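Local coordinates for superantigen-like protein SSL8 (Staphylococcus aureus, PDB 3R2T), which is of unknown function but belongs to the staphylococcal and streptococcal toxin family as a superantigen-like protein, probably secreted, at residues L126-L129 against D130-F134; R56-D59 against T60-H64. All blocks are in the same frame, centred on the assembly; numbering follows the deposited sequence.

From the N terminus of the modelled chain, contact 2 comes first. There residues 56-59 bond to 60-64 within the first turns of helix 57-68, closing no longer loop. The chain then runs through strands 72-79 to 118-122 before reaching contact 1. There residues 126-129 fold back on 130-134 and close a hairpin between strand 126-127 and strand 133-141. The two contacts follow in series and neither nests nor crosses. The centres of contacts 1 and 2 are 23 Å apart, and the nearest atoms of contacts 1 and 2 are about 11 Å apart. Contact 1 belongs to the OB-fold sheet. Contact 2 lies on a helix whose T60, L63 and H64 touch Y200, after helix 182-197.

Contact 1: L126-L129 against D130-F134; sequences LVDL and DGRIF
D128 carries CG between its backbone N and carbonyl carbon (chi1 67°), which turns the carboxylate in under the bend toward R132 N. L126 has the same kind of first torsion (chi1 69°), and its CD1 lies over one face of the F134 ring, though modelled too close, so the detail is doubtful. On the opposite face of the sheet from L126 and F134, V127 and I133 form the non-hydrogen-bonded pair, and V127 CG1 lies 3.6 Å from G131 C.

D128 OD1 takes the amide of R132 on the syn side but well out of the carboxylate plane, in a bent bond 2.7 Å from R132 N. The D130 amide reaches the same oxygen only weakly. D128 N gives a bond to R132 O at 3.0 Å, and D128 O receives G131 N at 3.1 Å, from above the carbonyl plane. The carboxylates of D128 and D130 stand with their planes 75° apart, OD1 of D128 2.7 Å from OD2 of D130. This closeness may raise the pKa of one of them. The guanidinium of R132 leads away, and its NH1 bonds F99 O.

F134 N closes the strand pair on L126 O at 2.8 Å. F174 of the second subunit packs on both L126 and F134. This is a beta hairpin of the OB-fold domain, joining strands 126-127 and 133-141 through a type I turn plus G1 bulge, with glycine at G131.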
ATOM      1  N   LEU A 126       4.472   0.214   6.581  1.00 47.50           N
ATOM      2  CA  LEU A 126       5.831   0.222   6.026  1.00 49.89           C
ATOM      3  C   LEU A 126       6.455   1.621   6.179  1.00 50.11           C
ATOM      4  O   LEU A 126       5.752   2.600   6.498  1.00 47.03           O
ATOM      5  CB  LEU A 126       5.872  -0.220   4.561  1.00 52.08           C
ATOM      6  CG  LEU A 126       5.282   0.643   3.444  1.00 54.95           C
ATOM      7  CD1 LEU A 126       5.938   2.014   3.400  1.00 61.08           C
ATOM      8  CD2 LEU A 126       5.480  -0.058   2.088  1.00 57.68           C
ATOM      9  N   VAL A 127       7.764   1.694   5.965  1.00 50.56           N
ATOM     10  CA  VAL A 127       8.509   2.950   6.013  1.00 53.09           C
ATOM     11  C   VAL A 127       9.312   2.999   4.709  1.00 56.43           C
ATOM     12  O   VAL A 127      10.067   2.073   4.425  1.00 57.78           O
ATOM     13  CB  VAL A 127       9.470   3.018   7.228  1.00 54.22           C
ATOM     14  CG1 VAL A 127      10.164   4.394   7.300  1.00 54.81           C
ATOM     15  CG2 VAL A 127       8.732   2.734   8.524  1.00 48.90           C
ATOM     16  N   ASP A 128       9.146   4.052   3.905  1.00 58.67           N
ATOM     17  CA  ASP A 128       9.880   4.144   2.629  1.00 63.02           C
ATOM     18  C   ASP A 128      11.337   4.513   2.831  1.00 65.52           C
ATOM     19  O   ASP A 128      11.762   4.788   3.952  1.00 64.00           O
ATOM     20  CB  ASP A 128       9.201   5.089   1.630  1.00 64.24           C
ATOM     21  CG  ASP A 128       9.233   6.533   2.057  1.00 67.22           C
ATOM     22  OD1 ASP A 128       9.918   6.881   3.048  1.00 72.09           O
ATOM     23  OD2 ASP A 128       8.561   7.334   1.377  1.00 74.74           O
ATOM     24  N   LEU A 129      12.097   4.535   1.741  1.00 69.60           N
ATOM     25  CA  LEU A 129      13.526   4.817   1.832  1.00 74.53           C
ATOM     26  C   LEU A 129      13.891   6.184   2.435  1.00 75.88           C
ATOM     27  O   LEU A 129      14.980   6.325   2.989  1.00 78.36           O
ATOM     28  CB  LEU A 129      14.221   4.610   0.477  1.00 77.99           C
ATOM     29  CG  LEU A 129      15.757   4.698   0.535  1.00 83.56           C
ATOM     30  CD1 LEU A 129      16.295   3.758   1.621  1.00 84.18           C
ATOM     31  CD2 LEU A 129      16.419   4.409  -0.822  1.00 85.25           C
ATOM     32  N   ASP A 130      13.011   7.187   2.349  1.00 74.93           N
ATOM     33  CA  ASP A 130      13.349   8.497   2.950  1.00 75.92           C
ATOM     34  C   ASP A 130      12.788   8.702   4.362  1.00 72.63           C
ATOM     35  O   ASP A 130      12.764   9.822   4.885  1.00 73.03           O
ATOM     36  CB  ASP A 130      13.082   9.689   2.002  1.00 78.25           C
ATOM     37  CG  ASP A 130      11.687   9.686   1.380  1.00 78.17           C
ATOM     38  OD1 ASP A 130      11.580  10.200   0.242  1.00 81.85           O
ATOM     39  OD2 ASP A 130      10.720   9.175   1.988  1.00 76.39           O
ATOM     40  N   GLY A 131      12.365   7.597   4.981  1.00 69.05           N
ATOM     41  CA  GLY A 131      11.869   7.603   6.342  1.00 65.50           C
ATOM     42  C   GLY A 131      10.403   7.930   6.537  1.00 61.29           C
ATOM     43  O   GLY A 131       9.952   7.996   7.670  1.00 58.36           O
ATOM     44  N   ARG A 132       9.658   8.129   5.448  1.00 59.59           N
ATOM     45  CA  ARG A 132       8.235   8.454   5.564  1.00 55.80           C
ATOM     46  C   ARG A 132       7.439   7.192   5.946  1.00 52.69           C
ATOM     47  O   ARG A 132       7.559   6.139   5.342  1.00 51.86           O
ATOM     48  CB  ARG A 132       7.702   9.129   4.291  1.00 56.49           C
ATOM     49  CG  ARG A 132       6.278   9.684   4.424  1.00 54.64           C
ATOM     50  CD  ARG A 132       5.851  10.505   3.202  1.00 54.64           C
ATOM     51  NE  ARG A 132       6.670  11.703   2.998  1.00 58.37           N
ATOM     52  CZ  ARG A 132       6.483  12.877   3.611  1.00 59.94           C
ATOM     53  NH1 ARG A 132       5.503  13.053   4.500  1.00 57.57           N
ATOM     54  NH2 ARG A 132       7.290  13.888   3.343  1.00 62.55           N
ATOM     55  N   ILE A 133       6.623   7.345   6.971  1.00 50.52           N
ATOM     56  CA  ILE A 133       5.843   6.269   7.549  1.00 48.75           C
ATOM     57  C   ILE A 133       4.471   6.125   6.906  1.00 46.71           C
ATOM     58  O   ILE A 133       3.644   7.031   6.990  1.00 47.10           O
ATOM     59  CB  ILE A 133       5.671   6.546   9.061  1.00 47.59           C
ATOM     60  CG1 ILE A 133       7.062   6.637   9.726  1.00 52.74           C
ATOM     61  CG2 ILE A 133       4.837   5.477   9.698  1.00 43.43           C
ATOM     62  CD1 ILE A 133       7.062   7.227  11.152  1.00 52.13           C
ATOM     63  N   PHE A 134       4.240   4.975   6.282  1.00 45.65           N
ATOM     64  CA  PHE A 134       2.966   4.672   5.626  1.00 44.92           C
ATOM     65  C   PHE A 134       1.991   4.079   6.632  1.00 43.77           C
ATOM     66  O   PHE A 134       2.244   3.012   7.183  1.00 44.48           O
ATOM     67  CB  PHE A 134       3.189   3.667   4.493  1.00 46.19           C
ATOM     68  CG  PHE A 134       3.754   4.266   3.219  1.00 47.65           C
ATOM     69  CD1 PHE A 134       4.673   5.303   3.245  1.00 48.27           C
ATOM     70  CD2 PHE A 134       3.431   3.705   1.994  1.00 50.99           C
ATOM     71  CE1 PHE A 134       5.204   5.823   2.060  1.00 52.33           C
ATOM     72  CE2 PHE A 134       3.963   4.208   0.802  1.00 53.70           C
ATOM     73  CZ  PHE A 134       4.854   5.272   0.838  1.00 55.28           C
TER

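Contact 2: R56-D59 against T60-H64; sequences RLYD and TNKLH
Y58 and K62 meet one turn apart on an alpha helix, at the N-terminal end of helix 57-68. The pair is an i to i+4 side-chain contact on the exposed surface. K62 can be followed outward. Its CB lies 3.8 Å from D59 O, still beside the backbone. CG is near Y58 O. CD reaches the ring and comes to 3.9 Å from Y58 CE2. CE comes closer, with the hydroxyl and CZ of Y58 as its nearest partners; it approaches the ring obliquely. NZ ends 3.0 Å from Y58 OH in a weak hydrogen bond. The chain can run this far because it is extended beyond CG, with chi2 at -170° and the later torsions also near 180°. Y58 sends its ring to meet it with CG opposite the backbone N (chi1 178°). The two side chains cross at a slant, and the phenol oxygen and the ammonium come together at their ends.

Helical i to i+4 bonds run beneath the pair. N61 N bonds L57 O at 2.9 Å, K62 N bonds Y58 O, and L63 N bonds D59 O. The bond from T60 N to R56 O is weak.

T60 is the buried residue of this turn. Its side chain touches Y200, and its OG1 makes a weak hydrogen bond to D205. L63 and H64 also touch Y200, and H64 NE2 bonds E201. This side of the helix therefore rests on the loop after helix 182-197, while Y58 and K62 remain exposed. The side chain of L63 lies beside the D59 carbonyl, its CG 3.3 Å from D59 O and its CD1 3.6 Å from that same oxygen.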
ATOM      1  N   ARG A  56       0.512 -21.575  11.359  1.00102.52           N
ATOM      2  CA  ARG A  56      -0.445 -20.726  12.099  1.00 99.75           C
ATOM      3  C   ARG A  56       0.316 -19.831  13.088  1.00 96.60           C
ATOM      4  O   ARG A  56      -0.153 -18.745  13.451  1.00 93.25           O
ATOM      5  CB  ARG A  56      -1.466 -21.582  12.870  1.00101.36           C
ATOM      6  CG  ARG A  56      -2.438 -22.405  12.005  1.00105.27           C
ATOM      7  CD  ARG A  56      -3.533 -21.561  11.339  1.00105.00           C
ATOM      8  NE  ARG A  56      -4.428 -20.936  12.319  1.00104.60           N
ATOM      9  CZ  ARG A  56      -5.530 -20.247  12.016  1.00103.48           C
ATOM     10  NH1 ARG A  56      -5.909 -20.090  10.752  1.00103.99           N
ATOM     11  NH2 ARG A  56      -6.270 -19.721  12.988  1.00101.76           N
ATOM     12  N   LEU A  57       1.489 -20.305  13.518  1.00 96.66           N
ATOM     13  CA  LEU A  57       2.337 -19.578  14.467  1.00 94.40           C
ATOM     14  C   LEU A  57       2.964 -18.362  13.770  1.00 91.60           C
ATOM     15  O   LEU A  57       3.183 -17.321  14.393  1.00 90.07           O
ATOM     16  CB  LEU A  57       3.416 -20.512  15.037  1.00 96.90           C
ATOM     17  CG  LEU A  57       4.185 -20.043  16.277  1.00 96.92           C
ATOM     18  CD1 LEU A  57       3.220 -19.725  17.428  1.00 94.16           C
ATOM     19  CD2 LEU A  57       5.197 -21.098  16.705  1.00 98.61           C
ATOM     20  N   TYR A  58       3.242 -18.509  12.476  1.00 91.09           N
ATOM     21  CA  TYR A  58       3.788 -17.427  11.663  1.00 88.69           C
ATOM     22  C   TYR A  58       2.814 -16.234  11.648  1.00 83.78           C
ATOM     23  O   TYR A  58       3.239 -15.079  11.631  1.00 80.87           O
ATOM     24  CB  TYR A  58       4.038 -17.925  10.235  1.00 91.17           C
ATOM     25  CG  TYR A  58       4.566 -16.865   9.296  1.00 93.46           C
ATOM     26  CD1 TYR A  58       5.936 -16.673   9.131  1.00 96.91           C
ATOM     27  CD2 TYR A  58       3.694 -16.050   8.573  1.00 95.03           C
ATOM     28  CE1 TYR A  58       6.428 -15.697   8.267  1.00 98.38           C
ATOM     29  CE2 TYR A  58       4.175 -15.067   7.707  1.00 96.80           C
ATOM     30  CZ  TYR A  58       5.545 -14.898   7.559  1.00 98.49           C
ATOM     31  OH  TYR A  58       6.028 -13.930   6.705  1.00100.04           O
ATOM     32  N   ASP A  59       1.513 -16.524  11.640  1.00 81.64           N
ATOM     33  CA  ASP A  59       0.479 -15.475  11.649  1.00 78.69           C
ATOM     34  C   ASP A  59       0.519 -14.717  12.983  1.00 74.29           C
ATOM     35  O   ASP A  59       0.426 -13.495  13.012  1.00 70.58           O
ATOM     36  CB  ASP A  59      -0.915 -16.069  11.397  1.00 79.70           C
ATOM     37  CG  ASP A  59      -1.024 -16.765  10.030  1.00 84.92           C
ATOM     38  OD1 ASP A  59      -2.034 -17.469   9.793  1.00 87.88           O
ATOM     39  OD2 ASP A  59      -0.099 -16.618   9.196  1.00 88.03           O
ATOM     40  N   THR A  60       0.686 -15.461  14.077  1.00 73.64           N
ATOM     41  CA  THR A  60       0.781 -14.885  15.418  1.00 71.38           C
ATOM     42  C   THR A  60       2.047 -14.029  15.582  1.00 69.05           C
ATOM     43  O   THR A  60       1.985 -12.962  16.198  1.00 66.96           O
ATOM     44  CB  THR A  60       0.748 -15.984  16.510  1.00 73.20           C
ATOM     45  OG1 THR A  60      -0.543 -16.607  16.516  1.00 75.24           O
ATOM     46  CG2 THR A  60       1.009 -15.397  17.889  1.00 72.01           C
ATOM     47  N   ASN A  61       3.183 -14.488  15.044  1.00 67.80           N
ATOM     48  CA  ASN A  61       4.425 -13.705  15.135  1.00 66.51           C
ATOM     49  C   ASN A  61       4.256 -12.337  14.482  1.00 63.00           C
ATOM     50  O   ASN A  61       4.678 -11.325  15.051  1.00 59.56           O
ATOM     51  CB  ASN A  61       5.628 -14.437  14.519  1.00 68.99           C
ATOM     52  CG  ASN A  61       6.019 -15.677  15.296  1.00 72.05           C
ATOM     53  OD1 ASN A  61       5.532 -15.902  16.404  1.00 71.39           O
ATOM     54  ND2 ASN A  61       6.920 -16.493  14.719  1.00 76.22           N
ATOM     55  N   LYS A  62       3.660 -12.306  13.286  1.00 61.33           N
ATOM     56  CA  LYS A  62       3.393 -11.027  12.619  1.00 59.42           C
ATOM     57  C   LYS A  62       2.437 -10.131  13.429  1.00 54.93           C
ATOM     58  O   LYS A  62       2.638  -8.911  13.472  1.00 53.21           O
ATOM     59  CB  LYS A  62       2.885 -11.192  11.176  1.00 60.45           C
ATOM     60  CG  LYS A  62       3.996 -11.451  10.188  1.00 66.93           C
ATOM     61  CD  LYS A  62       3.540 -11.372   8.727  1.00 71.39           C
ATOM     62  CE  LYS A  62       4.770 -11.356   7.804  1.00 76.07           C
ATOM     63  NZ  LYS A  62       4.436 -11.400   6.349  1.00 80.22           N
ATOM     64  N   LEU A  63       1.420 -10.716  14.064  1.00 52.94           N
ATOM     65  CA  LEU A  63       0.471  -9.920  14.884  1.00 50.88           C
ATOM     66  C   LEU A  63       1.174  -9.365  16.113  1.00 50.06           C
ATOM     67  O   LEU A  63       0.962  -8.201  16.502  1.00 46.64           O
ATOM     68  CB  LEU A  63      -0.728 -10.760  15.313  1.00 51.50           C
ATOM     69  CG  LEU A  63      -1.645 -11.208  14.171  1.00 54.84           C
ATOM     70  CD1 LEU A  63      -2.597 -12.292  14.657  1.00 57.03           C
ATOM     71  CD2 LEU A  63      -2.404 -10.015  13.562  1.00 55.48           C
ATOM     72  N   HIS A  64       2.016 -10.209  16.720  1.00 50.24           N
ATOM     73  CA  HIS A  64       2.780  -9.808  17.874  1.00 51.08           C
ATOM     74  C   HIS A  64       3.701  -8.649  17.482  1.00 51.14           C
ATOM     75  O   HIS A  64       3.776  -7.623  18.170  1.00 50.12           O
ATOM     76  CB  HIS A  64       3.633 -10.974  18.406  1.00 53.22           C
ATOM     77  CG  HIS A  64       4.361 -10.642  19.671  1.00 56.41           C
ATOM     78  ND1 HIS A  64       5.580  -9.995  19.681  1.00 60.39           N
ATOM     79  CD2 HIS A  64       4.026 -10.838  20.970  1.00 57.35           C
ATOM     80  CE1 HIS A  64       5.961  -9.805  20.933  1.00 61.59           C
ATOM     81  NE2 HIS A  64       5.038 -10.310  21.733  1.00 59.59           N
TER